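PDB 4ZRX: F5/8 type C domain protein from Bacteroides ovatus, which is a putative alpha-L-fucosidase, probably hydrolysing alpha-L-fucosides with a TIM-barrel catalytic domain, and also carries an F5/8 type C domain likely to bind sugars. Local coordinates for residues V287-R292 against L325-P330; E43-L48 against F89-L94. One frame throughout, in Å; residues are numbered along the deposited sequence.

Contact 1 of 2, residues V287-R292 against L325-P330; sequences VDVSIR and LLLNIP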
ATOM      1  N   VAL A 287       6.085  -3.079   0.275  1.00 13.44           N
ATOM      2  CA  VAL A 287       4.683  -2.792   0.553  1.00 13.53           C
ATOM      3  C   VAL A 287       3.888  -2.975  -0.735  1.00 13.46           C
ATOM      4  O   VAL A 287       4.137  -2.270  -1.694  1.00 13.97           O
ATOM      5  CB  VAL A 287       4.526  -1.370   1.084  1.00 12.96           C
ATOM      6  CG1 VAL A 287       3.020  -0.903   1.091  1.00 13.46           C
ATOM      7  CG2 VAL A 287       5.139  -1.245   2.431  1.00 13.21           C
ATOM      8  N   ASP A 288       2.980  -3.957  -0.770  1.00 12.89           N
ATOM      9  CA  ASP A 288       2.162  -4.215  -1.926  1.00 13.53           C
ATOM     10  C   ASP A 288       0.723  -3.793  -1.636  1.00 13.47           C
ATOM     11  O   ASP A 288       0.177  -4.117  -0.576  1.00 15.53           O
ATOM     12  CB  ASP A 288       2.243  -5.661  -2.443  1.00 13.43           C
ATOM     13  CG  ASP A 288       1.766  -6.716  -1.471  1.00 14.87           C
ATOM     14  OD1 ASP A 288       1.913  -6.573  -0.244  1.00 15.89           O
ATOM     15  OD2 ASP A 288       1.247  -7.765  -1.970  1.00 16.29           O
ATOM     16  N   VAL A 289       0.101  -3.072  -2.555  1.00 13.48           N
ATOM     17  CA  VAL A 289      -1.260  -2.629  -2.337  1.00 12.86           C
ATOM     18  C   VAL A 289      -1.896  -2.375  -3.646  1.00 13.55           C
ATOM     19  O   VAL A 289      -1.203  -2.007  -4.608  1.00 13.71           O
ATOM     20  CB  VAL A 289      -1.279  -1.384  -1.387  1.00 13.68           C
ATOM     21  CG1 VAL A 289      -0.528  -0.222  -1.996  1.00 13.52           C
ATOM     22  CG2 VAL A 289      -2.671  -0.979  -1.001  1.00 14.19           C
ATOM     23  N   SER A 290      -3.207  -2.515  -3.711  1.00 13.40           N
ATOM     24  CA  SER A 290      -3.897  -2.197  -4.950  1.00 13.46           C
ATOM     25  C   SER A 290      -4.494  -0.796  -4.982  1.00 14.21           C
ATOM     26  O   SER A 290      -4.845  -0.233  -3.967  1.00 14.71           O
ATOM     27  CB  SER A 290      -4.991  -3.256  -5.199  1.00 13.59           C
ATOM     28  OG  SER A 290      -5.660  -3.061  -6.434  1.00 14.18           O
ATOM     29  N   ILE A 291      -4.527  -0.220  -6.158  1.00 13.92           N
ATOM     30  CA  ILE A 291      -5.252   1.051  -6.402  1.00 14.78           C
ATOM     31  C   ILE A 291      -6.750   0.952  -6.216  1.00 16.00           C
ATOM     32  O   ILE A 291      -7.438   2.007  -6.062  1.00 16.19           O
ATOM     33  CB  ILE A 291      -4.874   1.676  -7.756  1.00 15.90           C
ATOM     34  CG1 ILE A 291      -4.991   3.190  -7.671  1.00 17.20           C
ATOM     35  CG2 ILE A 291      -5.696   1.050  -8.895  1.00 16.07           C
ATOM     36  CD1 ILE A 291      -4.550   3.929  -8.983  1.00 18.42           C
ATOM     37  N   ARG A 292      -7.256  -0.281  -6.242  1.00 15.67           N
ATOM     38  CA  ARG A 292      -8.678  -0.584  -6.061  1.00 16.82           C
ATOM     39  C   ARG A 292      -8.837  -1.493  -4.861  1.00 17.26           C
ATOM     40  O   ARG A 292      -7.845  -1.982  -4.326  1.00 16.77           O
ATOM     41  CB  ARG A 292      -9.213  -1.299  -7.310  1.00 16.73           C
ATOM     42  CG  ARG A 292      -9.381  -0.385  -8.528  1.00 17.98           C
ATOM     43  CD  ARG A 292      -9.108  -1.048  -9.868  1.00 18.48           C
ATOM     44  NE  ARG A 292      -9.582  -0.172 -10.931  1.00 19.68           N
ATOM     45  CZ  ARG A 292     -10.825  -0.155 -11.413  1.00 20.55           C
ATOM     46  NH1 ARG A 292     -11.752  -1.051 -11.069  1.00 20.48           N
ATOM     47  NH2 ARG A 292     -11.112   0.732 -12.341  1.00 21.27           N
ATOM     48  N   LEU A 325       7.375   0.701  -2.608  1.00 12.45           N
ATOM     49  CA  LEU A 325       5.953   0.627  -2.824  1.00 12.71           C
ATOM     50  C   LEU A 325       5.662  -0.063  -4.183  1.00 13.29           C
ATOM     51  O   LEU A 325       6.049   0.472  -5.228  1.00 13.80           O
ATOM     52  CB  LEU A 325       5.318   1.991  -2.800  1.00 13.14           C
ATOM     53  CG  LEU A 325       3.869   2.099  -3.165  1.00 13.45           C
ATOM     54  CD1 LEU A 325       3.003   1.228  -2.259  1.00 13.53           C
ATOM     55  CD2 LEU A 325       3.390   3.535  -3.165  1.00 14.38           C
ATOM     56  N   LEU A 326       4.930  -1.172  -4.099  1.00 13.02           N
ATOM     57  CA  LEU A 326       4.510  -1.924  -5.266  1.00 12.71           C
ATOM     58  C   LEU A 326       2.998  -1.773  -5.368  1.00 13.27           C
ATOM     59  O   LEU A 326       2.235  -2.397  -4.582  1.00 14.08           O
ATOM     60  CB  LEU A 326       4.888  -3.389  -5.109  1.00 13.88           C
ATOM     61  CG  LEU A 326       4.322  -4.406  -6.082  1.00 13.77           C
ATOM     62  CD1 LEU A 326       4.741  -4.005  -7.500  1.00 14.66           C
ATOM     63  CD2 LEU A 326       4.894  -5.790  -5.667  1.00 14.58           C
ATOM     64  N   LEU A 327       2.576  -0.888  -6.245  1.00 12.59           N
ATOM     65  CA  LEU A 327       1.149  -0.488  -6.385  1.00 13.16           C
ATOM     66  C   LEU A 327       0.547  -1.215  -7.568  1.00 13.70           C
ATOM     67  O   LEU A 327       1.048  -1.121  -8.686  1.00 13.23           O
ATOM     68  CB  LEU A 327       1.040   0.983  -6.576  1.00 13.39           C
ATOM     69  CG  LEU A 327      -0.369   1.555  -6.735  1.00 13.80           C
ATOM     70  CD1 LEU A 327      -1.159   1.355  -5.491  1.00 14.84           C
ATOM     71  CD2 LEU A 327      -0.356   3.071  -7.101  1.00 15.41           C
ATOM     72  N   ASN A 328      -0.564  -1.908  -7.337  1.00 13.76           N
ATOM     73  CA  ASN A 328      -1.217  -2.662  -8.391  1.00 13.99           C
ATOM     74  C   ASN A 328      -2.251  -1.855  -9.121  1.00 14.26           C
ATOM     75  O   ASN A 328      -3.097  -1.236  -8.477  1.00 14.66           O
ATOM     76  CB  ASN A 328      -1.928  -3.872  -7.780  1.00 14.11           C
ATOM     77  CG  ASN A 328      -2.784  -4.609  -8.785  1.00 15.16           C
ATOM     78  OD1 ASN A 328      -2.281  -5.324  -9.694  1.00 14.97           O
ATOM     79  ND2 ASN A 328      -4.132  -4.462  -8.640  1.00 13.81           N
ATOM     80  N   ILE A 329      -2.210  -1.955 -10.437  1.00 14.95           N
ATOM     81  CA  ILE A 329      -3.220  -1.317 -11.295  1.00 15.53           C
ATOM     82  C   ILE A 329      -3.659  -2.399 -12.281  1.00 15.92           C
ATOM     83  O   ILE A 329      -2.845  -2.859 -13.118  1.00 16.48           O
ATOM     84  CB  ILE A 329      -2.650  -0.080 -12.080  1.00 17.22           C
ATOM     85  CG1 ILE A 329      -2.134   0.983 -11.081  1.00 18.93           C
ATOM     86  CG2 ILE A 329      -3.741   0.493 -12.969  1.00 18.44           C
ATOM     87  CD1 ILE A 329      -0.717   0.890 -10.845  1.00 19.34           C
ATOM     88  N   PRO A 330      -4.913  -2.818 -12.187  1.00 15.31           N
ATOM     89  CA  PRO A 330      -5.301  -4.004 -12.981  1.00 15.36           C
ATOM     90  C   PRO A 330      -5.877  -3.662 -14.336  1.00 15.91           C
ATOM     91  O   PRO A 330      -6.897  -2.986 -14.378  1.00 16.23           O
ATOM     92  CB  PRO A 330      -6.384  -4.625 -12.151  1.00 16.31           C
ATOM     93  CG  PRO A 330      -6.999  -3.469 -11.397  1.00 16.02           C
ATOM     94  CD  PRO A 330      -5.940  -2.444 -11.207  1.00 15.88           C
TER
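Asn328 and Ser290 face each other at the ends of two parallel strands and show how a side-chain bond can be fixed by the bonds around it. Asn328 ND2 donates to Ser290 OG at 3.0 Å, with the hydroxyl only 5° out of the amide plane. The serine oxygen lies anti to its own backbone nitrogen (chi1 -176°), where it also accepts from Arg292 N at 3.2 Å, closing an ST turn, and donates to the carbonyl of Gly294. The amide is equally engaged: ND2 has a second acceptor in Trp295 O, and OD1 is hydrogen-bonded to His49 ND1. Behind this pair runs a regular parallel ladder, in which Leu326 N binds Val287 O at 2.8 Å and Ile291 N ends the series on Asn328 O at 2.9 Å. On the face of Val287, Val289, Leu325 and Leu327, CG1 of Val289 touches two leucine methyls, Leu325 CD1 at 3.8 Å and Leu327 CD1 at 3.9 Å. Beyond the strands, Arg292 CD rests against Pro330 CG at 3.6 Å, while its guanidinium forms salt bridges with Asp302 and Asp341. On the other face Leu326 packs on Trp183 and Asp288 OD1 accepts from Trp226, the side chains turned into the barrel. Several bonds thus converge on each buried polar group of the Asn328-Ser290 pair: with OD1 accepting from His49 and ND2 donating to two oxygens, the amide orientation is settled, and the network lies at the C-terminal ends of the strands, where TIM barrels carry their active sites.

Contact 2 of 2, residues E43-L48 against F89-L94; sequences ELTAFL and FKMVLL. With EDO (1,2-ethanediol), chain F.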
ATOM      1  N   GLU A  43      12.189   2.288  -5.638  1.00 15.69           N
ATOM      2  CA  GLU A  43      11.223   2.917  -4.751  1.00 15.37           C
ATOM      3  C   GLU A  43       9.779   2.637  -5.084  1.00 15.01           C
ATOM      4  O   GLU A  43       9.005   2.382  -4.158  1.00 14.56           O
ATOM      5  CB  GLU A  43      11.382   4.450  -4.617  1.00 16.15           C
ATOM      6  CG  GLU A  43      12.733   4.886  -4.113  1.00 16.24           C
ATOM      7  CD  GLU A  43      12.861   6.389  -3.849  1.00 17.85           C
ATOM      8  OE1 GLU A  43      11.911   7.166  -4.181  1.00 18.69           O
ATOM      9  OE2 GLU A  43      13.978   6.785  -3.416  1.00 18.97           O
ATOM     10  N   LEU A  44       9.411   2.760  -6.359  1.00 14.93           N
ATOM     11  CA  LEU A  44       8.000   2.788  -6.784  1.00 15.96           C
ATOM     12  C   LEU A  44       7.836   1.915  -7.982  1.00 15.96           C
ATOM     13  O   LEU A  44       8.352   2.243  -9.050  1.00 16.88           O
ATOM     14  CB  LEU A  44       7.543   4.223  -7.097  1.00 17.25           C
ATOM     15  CG  LEU A  44       6.103   4.397  -7.495  1.00 18.30           C
ATOM     16  CD1 LEU A  44       5.232   4.057  -6.315  1.00 19.20           C
ATOM     17  CD2 LEU A  44       5.906   5.824  -7.994  1.00 20.93           C
ATOM     18  N   THR A  45       7.083   0.848  -7.823  1.00 14.46           N
ATOM     19  CA  THR A  45       6.926  -0.111  -8.885  1.00 14.43           C
ATOM     20  C   THR A  45       5.448  -0.435  -9.083  1.00 14.30           C
ATOM     21  O   THR A  45       4.635  -0.160  -8.220  1.00 13.60           O
ATOM     22  CB  THR A  45       7.673  -1.381  -8.580  1.00 14.93           C
ATOM     23  OG1 THR A  45       7.259  -1.946  -7.330  1.00 15.10           O
ATOM     24  CG2 THR A  45       9.165  -1.116  -8.470  1.00 16.11           C
ATOM     25  N   ALA A  46       5.119  -1.038 -10.201  1.00 13.78           N
ATOM     26  CA  ALA A  46       3.723  -1.325 -10.533  1.00 14.65           C
ATOM     27  C   ALA A  46       3.448  -2.804 -10.668  1.00 15.39           C
ATOM     28  O   ALA A  46       4.166  -3.523 -11.372  1.00 17.48           O
ATOM     29  CB  ALA A  46       3.360  -0.618 -11.811  1.00 15.02           C
ATOM     30  N   PHE A  47       2.383  -3.244 -10.028  1.00 14.60           N
ATOM     31  CA  PHE A  47       1.856  -4.614 -10.150  1.00 14.64           C
ATOM     32  C   PHE A  47       0.783  -4.546 -11.238  1.00 15.19           C
ATOM     33  O   PHE A  47      -0.005  -3.578 -11.290  1.00 15.67           O
ATOM     34  CB  PHE A  47       1.196  -5.032  -8.839  1.00 15.05           C
ATOM     35  CG  PHE A  47       1.620  -6.352  -8.238  1.00 15.55           C
ATOM     36  CD1 PHE A  47       1.941  -7.460  -8.981  1.00 16.15           C
ATOM     37  CD2 PHE A  47       1.505  -6.499  -6.850  1.00 16.08           C
ATOM     38  CE1 PHE A  47       2.260  -8.678  -8.320  1.00 17.25           C
ATOM     39  CE2 PHE A  47       1.811  -7.675  -6.204  1.00 16.73           C
ATOM     40  CZ  PHE A  47       2.186  -8.777  -6.955  1.00 17.23           C
ATOM     41  N   LEU A  48       0.736  -5.577 -12.100  1.00 15.49           N
ATOM     42  CA  LEU A  48      -0.310  -5.787 -13.047  1.00 15.73           C
ATOM     43  C   LEU A  48      -0.970  -7.147 -12.828  1.00 15.91           C
ATOM     44  O   LEU A  48      -0.472  -8.192 -13.304  1.00 16.88           O
ATOM     45  CB  LEU A  48       0.254  -5.700 -14.461  1.00 17.08           C
ATOM     46  CG  LEU A  48       0.890  -4.377 -14.873  1.00 18.03           C
ATOM     47  CD1 LEU A  48       1.769  -4.548 -16.131  1.00 18.99           C
ATOM     48  CD2 LEU A  48      -0.197  -3.333 -15.129  1.00 19.42           C
ATOM     49  N   PHE A  89       6.522   5.037 -12.346  1.00 17.58           N
ATOM     50  CA  PHE A  89       6.933   3.706 -11.947  1.00 17.70           C
ATOM     51  C   PHE A  89       8.228   3.272 -12.592  1.00 17.22           C
ATOM     52  O   PHE A  89       8.509   3.652 -13.735  1.00 17.02           O
ATOM     53  CB  PHE A  89       5.812   2.675 -12.222  1.00 18.54           C
ATOM     54  CG  PHE A  89       4.583   2.954 -11.434  1.00 19.21           C
ATOM     55  CD1 PHE A  89       4.497   2.553 -10.121  1.00 19.77           C
ATOM     56  CD2 PHE A  89       3.589   3.734 -11.941  1.00 21.22           C
ATOM     57  CE1 PHE A  89       3.413   2.852  -9.368  1.00 20.05           C
ATOM     58  CE2 PHE A  89       2.473   4.069 -11.173  1.00 24.87           C
ATOM     59  CZ  PHE A  89       2.382   3.615  -9.881  1.00 22.70           C
ATOM     60  N   LYS A  90       8.988   2.484 -11.852  1.00 17.03           N
ATOM     61  CA  LYS A  90      10.314   2.048 -12.292  1.00 19.48           C
ATOM     62  C   LYS A  90      10.400   0.602 -12.716  1.00 18.97           C
ATOM     63  O   LYS A  90      11.431   0.160 -13.193  1.00 19.89           O
ATOM     64  CB  LYS A  90      11.404   2.367 -11.233  1.00 20.85           C
ATOM     65  CG  LYS A  90      11.501   3.806 -10.904  1.00 22.81           C
ATOM     66  CD  LYS A  90      11.919   4.707 -12.071  1.00 26.32           C
ATOM     67  CE  LYS A  90      12.174   6.116 -11.567  1.00 31.56           C
ATOM     68  NZ  LYS A  90      12.871   6.987 -12.539  1.00 36.43           N
HETATM   69  N   MSE A  91       9.338  -0.156 -12.506  1.00 16.91           N
HETATM   70  CA  MSE A  91       9.266  -1.533 -12.960  1.00 16.90           C
HETATM   71  C   MSE A  91       7.765  -1.851 -13.092  1.00 17.03           C
HETATM   72  O   MSE A  91       6.917  -1.273 -12.407  1.00 16.57           O
HETATM   73  CB  MSE A  91       9.906  -2.474 -11.957  1.00 17.34           C
HETATM   74  CG  MSE A  91      10.013  -3.844 -12.428  1.00 18.28           C
HETATM   75 SE   MSE A  91      10.790  -5.057 -11.177  0.75 19.18          SE
HETATM   76  CE  MSE A  91       9.239  -5.124 -10.092  1.00 22.28           C
ATOM     77  N   VAL A  92       7.468  -2.750 -14.000  1.00 16.97           N
ATOM     78  CA  VAL A  92       6.154  -3.364 -14.073  1.00 17.37           C
ATOM     79  C   VAL A  92       6.276  -4.838 -13.794  1.00 17.64           C
ATOM     80  O   VAL A  92       7.224  -5.539 -14.264  1.00 19.64           O
ATOM     81  CB  VAL A  92       5.474  -3.101 -15.417  1.00 19.49           C
ATOM     82  CG1 VAL A  92       5.334  -1.610 -15.667  1.00 20.44           C
ATOM     83  CG2 VAL A  92       6.220  -3.639 -16.559  1.00 20.83           C
ATOM     84  N   LEU A  93       5.355  -5.352 -12.978  1.00 16.57           N
ATOM     85  CA  LEU A  93       5.423  -6.719 -12.530  1.00 17.73           C
ATOM     86  C   LEU A  93       4.133  -7.426 -12.859  1.00 16.67           C
ATOM     87  O   LEU A  93       3.096  -7.136 -12.284  1.00 15.70           O
ATOM     88  CB  LEU A  93       5.704  -6.741 -11.009  1.00 19.81           C
ATOM     89  CG  LEU A  93       5.593  -8.051 -10.229  1.00 24.35           C
ATOM     90  CD1 LEU A  93       6.409  -9.071 -10.669  1.00 24.88           C
ATOM     91  CD2 LEU A  93       5.960  -7.786  -8.717  1.00 26.14           C
ATOM     92  N   LEU A  94       4.198  -8.374 -13.784  1.00 16.29           N
ATOM     93  CA  LEU A  94       2.977  -9.014 -14.328  1.00 16.23           C
ATOM     94  C   LEU A  94       2.694 -10.349 -13.676  1.00 16.35           C
ATOM     95  O   LEU A  94       3.593 -11.186 -13.524  1.00 16.44           O
ATOM     96  CB  LEU A  94       3.152  -9.225 -15.850  1.00 17.25           C
ATOM     97  CG  LEU A  94       2.052  -9.919 -16.570  1.00 17.47           C
ATOM     98  CD1 LEU A  94       0.852  -9.013 -16.679  1.00 17.73           C
ATOM     99  CD2 LEU A  94       2.492 -10.274 -17.941  1.00 19.02           C
TER
HETATM  100  C1  EDO F 705      11.568  10.579  -4.212  1.00 31.00           C
HETATM  101  O1  EDO F 705      12.596   9.677  -4.687  1.00 28.76           O
HETATM  102  C2  EDO F 705      11.273  10.504  -2.697  1.00 27.88           C
HETATM  103  O2  EDO F 705      12.253  11.285  -1.995  1.00 29.39           O
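Residues 44-48 and 91-94 run parallel, their axes 4.6 Å apart and inclined by 22°, and the backbone bonds alternate from Lys90 N on Leu44 O to Leu48 N on Leu93 O. The backbone N of Met91 (a selenomethionine), buried by this contact, has no partner in the model. The side chains show how one aromatic ring can be covered by the opposite strand. Over opposite faces of Phe89, both offset toward the rim, lie Ala46 CB, 4.1 Å from the ring centroid in a CH-pi contact, and Leu44 CD2; Thr45 C comes within 3.3 Å of Phe89 CD1. Leu44 extends with CG anti to N (chi1 -178°), which sets CG 3.6 Å from Phe89 CD1. With an alanine here, one face of the Phe89 ring would probably lose its leucine cover and the ring would be freer to turn. Nearer the C-terminal ends the roles reverse: Leu93 CD2 lies over a face of the Phe47 ring, 4.2 Å from its centroid, the two side chains lying side by side and pointing the same way. Across the sheet from that pair, Leu48 CD1 meets Val92 CB at 4.0 Å. At the other end Glu43 OE1 accepts from a 1,2-ethanediol, probably from the crystallisation liquor, and OE2 forms a salt bridge with Lys426. Helices 77-86 and 126-137 cover the side of Leu48 and Val92; Phe47 instead turns to the barrel interior, edge-to-face with His49 and Trp183, while strand 324-328 pairs with the far edge of strand 44-48.

In the fold
The two contacts, whose centres lie 9 Å apart, lie on either side of one further strand pairing, 324-328 with 44-48, in the parallel barrel strands. Contact 2 comes first along the chain and joins the first two barrel strands, 44-48 and 91-97; contact 1 follows with the last two, 279-290 and 324-328, linked through helix 308-316 as a beta-alpha-beta unit. Strand 324-328 then pairs with 44-48, through probable hydrogen bonds of Leu325 N to Glu43 O and Leu325 O to Thr45 N, both 2.8 Å, so the first and last strands of the barrel meet and it closes. All four segments fall within the alpha-L-fucosidase family region, and their inward side chains line a common interior beneath the presumed sugar-cleaving site.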